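Proline dehydrogenase (Bradyrhizobium japonicum USDA 110, PDB 3HAZ) probably oxidises proline to glutamate in two steps, joining an FAD-dependent proline dehydrogenase and an NAD-dependent 1-pyrroline-5-carboxylate dehydrogenase in one chain. Local coordinates at residues V782-S785 with A786-A790; A807-M810 with I811-A815; G143-V146 with K147-G150. All blocks are in the same frame, centred on the assembly; numbering follows the deposited sequence.

Interaction 1: residues V782-S785 with A786-A790; sequences VVTS and AFRSA
A786 N and F787 N each donate to the carbonyl four residues earlier, A786 N to V782 O at 3.0 Å and F787 N to V783 O at 3.0 Å, and so carry the helical pattern into the last turn. R788 N continues the series toward T784 O, although that oxygen sits too near a neighbour for the bond to be relied on. As the chain leaves helical geometry at R788, a water takes over the bridging: it donates to S785 O at 3.0 Å and to R788 O at 2.7 Å, linking a carbonyl of the last turn to the first carbonyl beyond it. The hydroxyl of S785 is held by D781 O and M946 N, and that of T784 by D780 O.

T784 and R788 run side by side in the same direction. The R788 chain, bent at chi2 (86°) and chi3 (54°), curls back and brings one face of its guanidinium over the T784 methyl, with NH2 3.6 Å from CG2. An alanine in place of R788 would probably leave that methyl without its planar cover and D605 without the weak, long ion pair it makes with R788. On the apolar side V783 CG1 touches F787 CD2 at 4.2 Å, while A786 CB sits 3.9 Å off the plane of the F787 ring, near its margin.

V782, A786 and F787 pack on L892 of strand 891-897, and helix 804-819 lies against V782, V783 and F787. The whole is the C-terminal end of the helix in a beta-alpha-beta crossover, in which strand 765-769, helix 775-787 and the parallel strand 797-803 follow one another in the aldehyde dehydrogenase part of the chain.

Interaction 2: residues A807-M810 with I811-A815; sequences ADRM and IEMVA
R809 and E812, one turn apart on helix 804-819, point the same way and form a salt bridge in which R809 NE donates to E812 OE1 at 3.1 Å. The arginine gets there by folding: it leaves CA with CG opposite the backbone N (chi1 169°) and then bends at both chi2 and chi3, which turns the NE edge toward the acid. E812 needs no such bend, since its chain runs extended beyond CG. OE1 is met nearly along its C-O axis, and the guanidinium and carboxylate planes are only 19° apart. The bond is nevertheless not straight, with an angle of 141° at the hydrogen.

M813 comes across the same arginine at a slant, its bent end placing CE 3.9 Å from R809 CD. On another side of the helix I811 lays CG1 against the A807 carbonyl, 3.1 Å from A807 O, and its CD1 reaches A807 CB at 4.3 Å. The backbone bond from I811 N to A807 O, 2.8 Å long, ties the same two residues. D808 turns outward to a salt bridge with R896.

Because R450 brings a second guanidinium close to NH1 of R809, the carboxylate of E812 probably offsets some of the positive charge gathered there, while the methyl of M813 meets only the aliphatic part of the arginine.

Interaction 3: residues G143-V146 with K147-G150; sequences GRLV and KRLG
R148 reaches back one turn to lay its charged end beside L145, and its side chain can be followed outward from the helix. CB starts over the carbonyls of the preceding turn, 3.6 Å from R144 O and 3.8 Å from L145 O. CG stands opposite the backbone N (chi1 -163°), and the chain stays extended until the bend at chi3 (80°) swings the guanidinium back toward L145. There one methyl, L145 CD1, approaches obliquely: it lies 3.8 Å from R148 CZ, 3.4 Å from R148 NH1 and 3.7 Å from R148 NH2. At the tip, NH2 forms a salt bridge with E73, a residue the L145 side chain also touches, so leucine and acid both help to place the guanidinium.

The same L145 methyl meets L149 CD1 at 3.8 Å, the two leucines lying alongside one another. The backbone closes the helix at the same turn: L149 N binds L145 O, and G150 N binds V146 O at 2.7 Å. G150 then turns to positive phi (98°), where a side chain would be jammed against the carbonyl oxygen of L149, and it serves as N-cap of the next helix.

R144 points elsewhere, to salt bridges with D926 and E929 in the aldehyde dehydrogenase part of the chain. Helix 140-149 is packed through L145 on helix 71-85 and through L145 and V146 on helix 151-168, while K147, R148 and L149 face P481, P479 and Y476 of the second subunit, respectively.

Interactions 1 and 2 lie on two helices that touch in the aldehyde dehydrogenase part: their centres are 15 Å apart, and helices 775-787 and 804-819 meet where V782 CG1 touches V814 CG1 at 3.8 Å. Interaction 1 is the nearer to chemistry, with the S785 side chain about 12 Å from that of C794, the predicted active-site cysteine, and about 14 Å from the bound NAD. Interaction 2 lies away from the known cofactor and predicted catalytic sites. Interaction 3, in the region that matches the DNA-binding domain family, stands apart, its nearest atoms about 24 Å from interaction 1 and about 20 Å from interaction 2, and it alone of the three meets another subunit.

Interaction 1: residues V782-S785 with A786-A790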
loop_
_atom_site.group_PDB
_atom_site.type_symbol
_atom_site.label_atom_id
_atom_site.label_comp_id
_atom_site.label_asym_id
_atom_site.label_seq_id
_atom_site.Cartn_x
_atom_site.Cartn_y
_atom_site.Cartn_z
ATOM N N VAL A 782 -31.096 31.452 -21.647
ATOM C CA VAL A 782 -31.852 31.381 -22.888
ATOM C C VAL A 782 -31.260 32.358 -23.891
ATOM O O VAL A 782 -31.076 32.021 -25.064
ATOM C CB VAL A 782 -33.352 31.682 -22.693
ATOM C CG1 VAL A 782 -33.992 32.060 -24.029
ATOM C CG2 VAL A 782 -34.067 30.478 -22.077
ATOM N N VAL A 783 -30.948 33.564 -23.424
ATOM C CA VAL A 783 -30.367 34.577 -24.302
ATOM C C VAL A 783 -29.026 34.095 -24.868
ATOM O O VAL A 783 -28.765 34.217 -26.060
ATOM C CB VAL A 783 -30.218 35.940 -23.584
ATOM C CG1 VAL A 783 -29.256 36.846 -24.334
ATOM C CG2 VAL A 783 -31.584 36.612 -23.449
ATOM N N THR A 784 -28.195 33.526 -24.003
ATOM C CA THR A 784 -26.903 32.979 -24.408
ATOM C C THR A 784 -27.056 31.818 -25.388
ATOM O O THR A 784 -26.479 31.823 -26.478
ATOM C CB THR A 784 -26.104 32.485 -23.187
ATOM O OG1 THR A 784 -25.695 33.610 -22.402
ATOM C CG2 THR A 784 -24.874 31.722 -23.638
ATOM N N SER A 785 -27.842 30.824 -24.991
ATOM C CA SER A 785 -28.029 29.618 -25.791
ATOM C C SER A 785 -28.630 29.871 -27.176
ATOM O O SER A 785 -28.302 29.173 -28.135
ATOM C CB SER A 785 -28.891 28.603 -25.027
ATOM O OG SER A 785 -28.296 28.270 -23.783
ATOM N N ALA A 786 -29.512 30.858 -27.294
ATOM C CA ALA A 786 -30.226 31.054 -28.558
ATOM C C ALA A 786 -29.624 32.125 -29.470
ATOM O O ALA A 786 -29.754 32.054 -30.706
ATOM C CB ALA A 786 -31.697 31.359 -28.286
ATOM N N PHE A 787 -28.969 33.115 -28.873
ATOM C CA PHE A 787 -28.563 34.304 -29.625
ATOM C C PHE A 787 -27.054 34.511 -29.708
ATOM O O PHE A 787 -26.576 35.212 -30.597
ATOM C CB PHE A 787 -29.239 35.562 -29.058
ATOM C CG PHE A 787 -30.730 35.457 -28.969
ATOM C CD1 PHE A 787 -31.464 34.941 -30.027
ATOM C CD2 PHE A 787 -31.406 35.879 -27.829
ATOM C CE1 PHE A 787 -32.847 34.842 -29.952
ATOM C CE2 PHE A 787 -32.788 35.784 -27.750
ATOM C CZ PHE A 787 -33.509 35.264 -28.821
ATOM N N ARG A 788 -26.307 33.905 -28.785
ATOM C CA ARG A 788 -24.844 33.927 -28.842
ATOM C C ARG A 788 -24.364 33.396 -30.186
ATOM O O ARG A 788 -24.896 32.411 -30.696
ATOM C CB ARG A 788 -24.251 33.086 -27.709
ATOM C CG ARG A 788 -22.760 32.808 -27.824
ATOM C CD ARG A 788 -21.931 33.926 -27.226
ATOM N NE ARG A 788 -22.331 34.217 -25.852
ATOM C CZ ARG A 788 -21.683 33.789 -24.773
ATOM N NH1 ARG A 788 -20.587 33.052 -24.902
ATOM N NH2 ARG A 788 -22.127 34.109 -23.562
ATOM N N SER A 789 -23.357 34.053 -30.754
ATOM C CA SER A 789 -22.839 33.688 -32.070
ATOM C C SER A 789 -23.938 33.756 -33.127
ATOM O O SER A 789 -23.930 32.984 -34.083
ATOM C CB SER A 789 -22.231 32.281 -32.047
ATOM O OG SER A 789 -21.287 32.151 -31.004
ATOM N N ALA A 790 -24.881 34.679 -32.946
ATOM C CA ALA A 790 -26.013 34.821 -33.862
ATOM C C ALA A 790 -26.753 33.500 -34.059
ATOM O O ALA A 790 -27.293 33.236 -35.129
ATOM C CB ALA A 790 -25.556 35.392 -35.211
HETATM O O HOH W 1 -26.089 30.105 -29.970
#

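Interaction 2: residues A807-M810 with I811-A815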
loop_
_atom_site.group_PDB
_atom_site.type_symbol
_atom_site.label_atom_id
_atom_site.label_comp_id
_atom_site.label_asym_id
_atom_site.label_seq_id
_atom_site.Cartn_x
_atom_site.Cartn_y
_atom_site.Cartn_z
ATOM N N ALA A 807 -44.698 32.019 -17.578
ATOM C CA ALA A 807 -44.380 32.253 -18.986
ATOM C C ALA A 807 -44.264 33.728 -19.315
ATOM O O ALA A 807 -43.341 34.127 -20.015
ATOM C CB ALA A 807 -45.415 31.578 -19.905
ATOM N N ASP A 808 -45.197 34.535 -18.807
ATOM C CA ASP A 808 -45.256 35.954 -19.149
ATOM C C ASP A 808 -44.013 36.696 -18.666
ATOM O O ASP A 808 -43.440 37.516 -19.384
ATOM C CB ASP A 808 -46.518 36.608 -18.557
ATOM C CG ASP A 808 -47.799 36.173 -19.270
ATOM O OD1 ASP A 808 -47.743 35.859 -20.479
ATOM O OD2 ASP A 808 -48.862 36.148 -18.617
ATOM N N ARG A 809 -43.611 36.417 -17.437
ATOM C CA ARG A 809 -42.420 37.043 -16.867
ATOM C C ARG A 809 -41.158 36.542 -17.566
ATOM O O ARG A 809 -40.307 37.329 -17.977
ATOM C CB ARG A 809 -42.348 36.774 -15.360
ATOM C CG ARG A 809 -41.020 37.154 -14.709
ATOM C CD ARG A 809 -40.713 38.627 -14.917
ATOM N NE ARG A 809 -41.873 39.472 -14.630
ATOM C CZ ARG A 809 -42.329 39.747 -13.412
ATOM N NH1 ARG A 809 -43.393 40.531 -13.263
ATOM N NH2 ARG A 809 -41.731 39.240 -12.340
ATOM N N MET A 810 -41.038 35.233 -17.723
ATOM C CA MET A 810 -39.853 34.684 -18.385
ATOM C C MET A 810 -39.698 35.173 -19.829
ATOM O O MET A 810 -38.607 35.564 -20.249
ATOM C CB MET A 810 -39.842 33.160 -18.296
ATOM C CG MET A 810 -39.474 32.660 -16.887
ATOM S SD MET A 810 -39.258 30.879 -16.818
ATOM C CE MET A 810 -38.972 30.613 -15.060
ATOM N N ILE A 811 -40.798 35.186 -20.574
ATOM C CA ILE A 811 -40.768 35.628 -21.963
ATOM C C ILE A 811 -40.403 37.109 -22.054
ATOM O O ILE A 811 -39.567 37.509 -22.866
ATOM C CB ILE A 811 -42.123 35.367 -22.658
ATOM C CG1 ILE A 811 -42.300 33.867 -22.920
ATOM C CG2 ILE A 811 -42.227 36.165 -23.953
ATOM C CD1 ILE A 811 -43.708 33.476 -23.353
ATOM N N GLU A 812 -41.037 37.914 -21.212
ATOM C CA GLU A 812 -40.762 39.342 -21.134
ATOM C C GLU A 812 -39.297 39.630 -20.757
ATOM O O GLU A 812 -38.690 40.591 -21.243
ATOM C CB GLU A 812 -41.724 39.991 -20.126
ATOM C CG GLU A 812 -41.226 41.274 -19.493
ATOM C CD GLU A 812 -42.083 41.715 -18.306
ATOM O OE1 GLU A 812 -41.993 41.096 -17.215
ATOM O OE2 GLU A 812 -42.847 42.688 -18.470
ATOM N N MET A 813 -38.723 38.805 -19.889
ATOM C CA MET A 813 -37.343 39.035 -19.457
ATOM C C MET A 813 -36.338 38.645 -20.558
ATOM O O MET A 813 -35.349 39.343 -20.796
ATOM C CB MET A 813 -37.044 38.307 -18.141
ATOM C CG MET A 813 -35.937 38.963 -17.332
ATOM S SD MET A 813 -35.427 38.036 -15.874
ATOM C CE MET A 813 -36.897 38.097 -14.861
ATOM N N VAL A 814 -36.603 37.540 -21.241
ATOM C CA VAL A 814 -35.773 37.148 -22.385
ATOM C C VAL A 814 -35.810 38.227 -23.478
ATOM O O VAL A 814 -34.772 38.617 -24.017
ATOM C CB VAL A 814 -36.197 35.778 -22.946
ATOM C CG1 VAL A 814 -35.514 35.502 -24.292
ATOM C CG2 VAL A 814 -35.879 34.666 -21.926
ATOM N N ALA A 815 -37.004 38.736 -23.775
ATOM C CA ALA A 815 -37.150 39.764 -24.800
ATOM C C ALA A 815 -36.418 41.054 -24.428
ATOM O O ALA A 815 -35.729 41.650 -25.259
ATOM C CB ALA A 815 -38.644 40.047 -25.085
#

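Interaction 3: residues G143-V146 with K147-G150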
loop_
_atom_site.group_PDB
_atom_site.type_symbol
_atom_site.label_atom_id
_atom_site.label_comp_id
_atom_site.label_asym_id
_atom_site.label_seq_id
_atom_site.Cartn_x
_atom_site.Cartn_y
_atom_site.Cartn_z
ATOM N N GLY A 143 -41.317 16.528 -0.945
ATOM C CA GLY A 143 -41.613 15.118 -0.778
ATOM C C GLY A 143 -40.398 14.361 -0.273
ATOM O O GLY A 143 -40.507 13.493 0.593
ATOM N N ARG A 144 -39.227 14.689 -0.809
ATOM C CA ARG A 144 -38.003 14.035 -0.363
ATOM C C ARG A 144 -37.732 14.384 1.102
ATOM O O ARG A 144 -37.299 13.539 1.884
ATOM C CB ARG A 144 -36.818 14.407 -1.254
ATOM C CG ARG A 144 -36.817 13.700 -2.612
ATOM C CD ARG A 144 -35.527 13.980 -3.387
ATOM N NE ARG A 144 -35.478 13.255 -4.654
ATOM C CZ ARG A 144 -34.384 13.110 -5.397
ATOM N NH1 ARG A 144 -34.440 12.434 -6.535
ATOM N NH2 ARG A 144 -33.232 13.638 -5.007
ATOM N N LEU A 145 -38.010 15.631 1.464
ATOM C CA LEU A 145 -37.879 16.083 2.842
ATOM C C LEU A 145 -38.843 15.322 3.751
ATOM O O LEU A 145 -38.490 14.930 4.864
ATOM C CB LEU A 145 -38.157 17.580 2.915
ATOM C CG LEU A 145 -37.467 18.398 4.000
ATOM C CD1 LEU A 145 -36.000 18.022 4.115
ATOM C CD2 LEU A 145 -37.624 19.875 3.674
ATOM N N VAL A 146 -40.058 15.100 3.260
ATOM C CA VAL A 146 -41.084 14.406 4.032
ATOM C C VAL A 146 -40.689 12.950 4.270
ATOM O O VAL A 146 -40.837 12.429 5.371
ATOM C CB VAL A 146 -42.467 14.474 3.333
ATOM C CG1 VAL A 146 -43.411 13.418 3.895
ATOM C CG2 VAL A 146 -43.067 15.867 3.487
ATOM N N LYS A 147 -40.183 12.301 3.230
ATOM C CA LYS A 147 -39.721 10.929 3.346
ATOM C C LYS A 147 -38.601 10.818 4.389
ATOM O O LYS A 147 -38.553 9.859 5.157
ATOM C CB LYS A 147 -39.268 10.407 1.975
ATOM C CG LYS A 147 -38.727 8.982 1.970
ATOM C CD LYS A 147 -38.565 8.468 0.539
ATOM C CE LYS A 147 -37.925 7.085 0.488
ATOM N NZ LYS A 147 -36.431 7.132 0.599
ATOM N N ARG A 148 -37.727 11.818 4.438
ATOM C CA ARG A 148 -36.567 11.764 5.319
ATOM C C ARG A 148 -36.886 12.131 6.769
ATOM O O ARG A 148 -36.461 11.442 7.692
ATOM C CB ARG A 148 -35.445 12.660 4.797
ATOM C CG ARG A 148 -34.101 12.336 5.420
ATOM C CD ARG A 148 -32.969 13.144 4.809
ATOM N NE ARG A 148 -32.908 14.500 5.348
ATOM C CZ ARG A 148 -33.148 15.596 4.637
ATOM N NH1 ARG A 148 -33.069 16.792 5.212
ATOM N NH2 ARG A 148 -33.462 15.492 3.352
ATOM N N LEU A 149 -37.628 13.219 6.961
ATOM C CA LEU A 149 -37.910 13.739 8.294
ATOM C C LEU A 149 -39.284 13.324 8.826
ATOM O O LEU A 149 -39.483 13.240 10.036
ATOM C CB LEU A 149 -37.810 15.269 8.298
ATOM C CG LEU A 149 -36.468 15.936 7.985
ATOM C CD1 LEU A 149 -36.645 17.442 7.855
ATOM C CD2 LEU A 149 -35.428 15.615 9.047
ATOM N N GLY A 150 -40.225 13.063 7.921
ATOM C CA GLY A 150 -41.614 12.849 8.293
ATOM C C GLY A 150 -42.384 14.141 8.083
ATOM O O GLY A 150 -41.817 15.229 8.197
#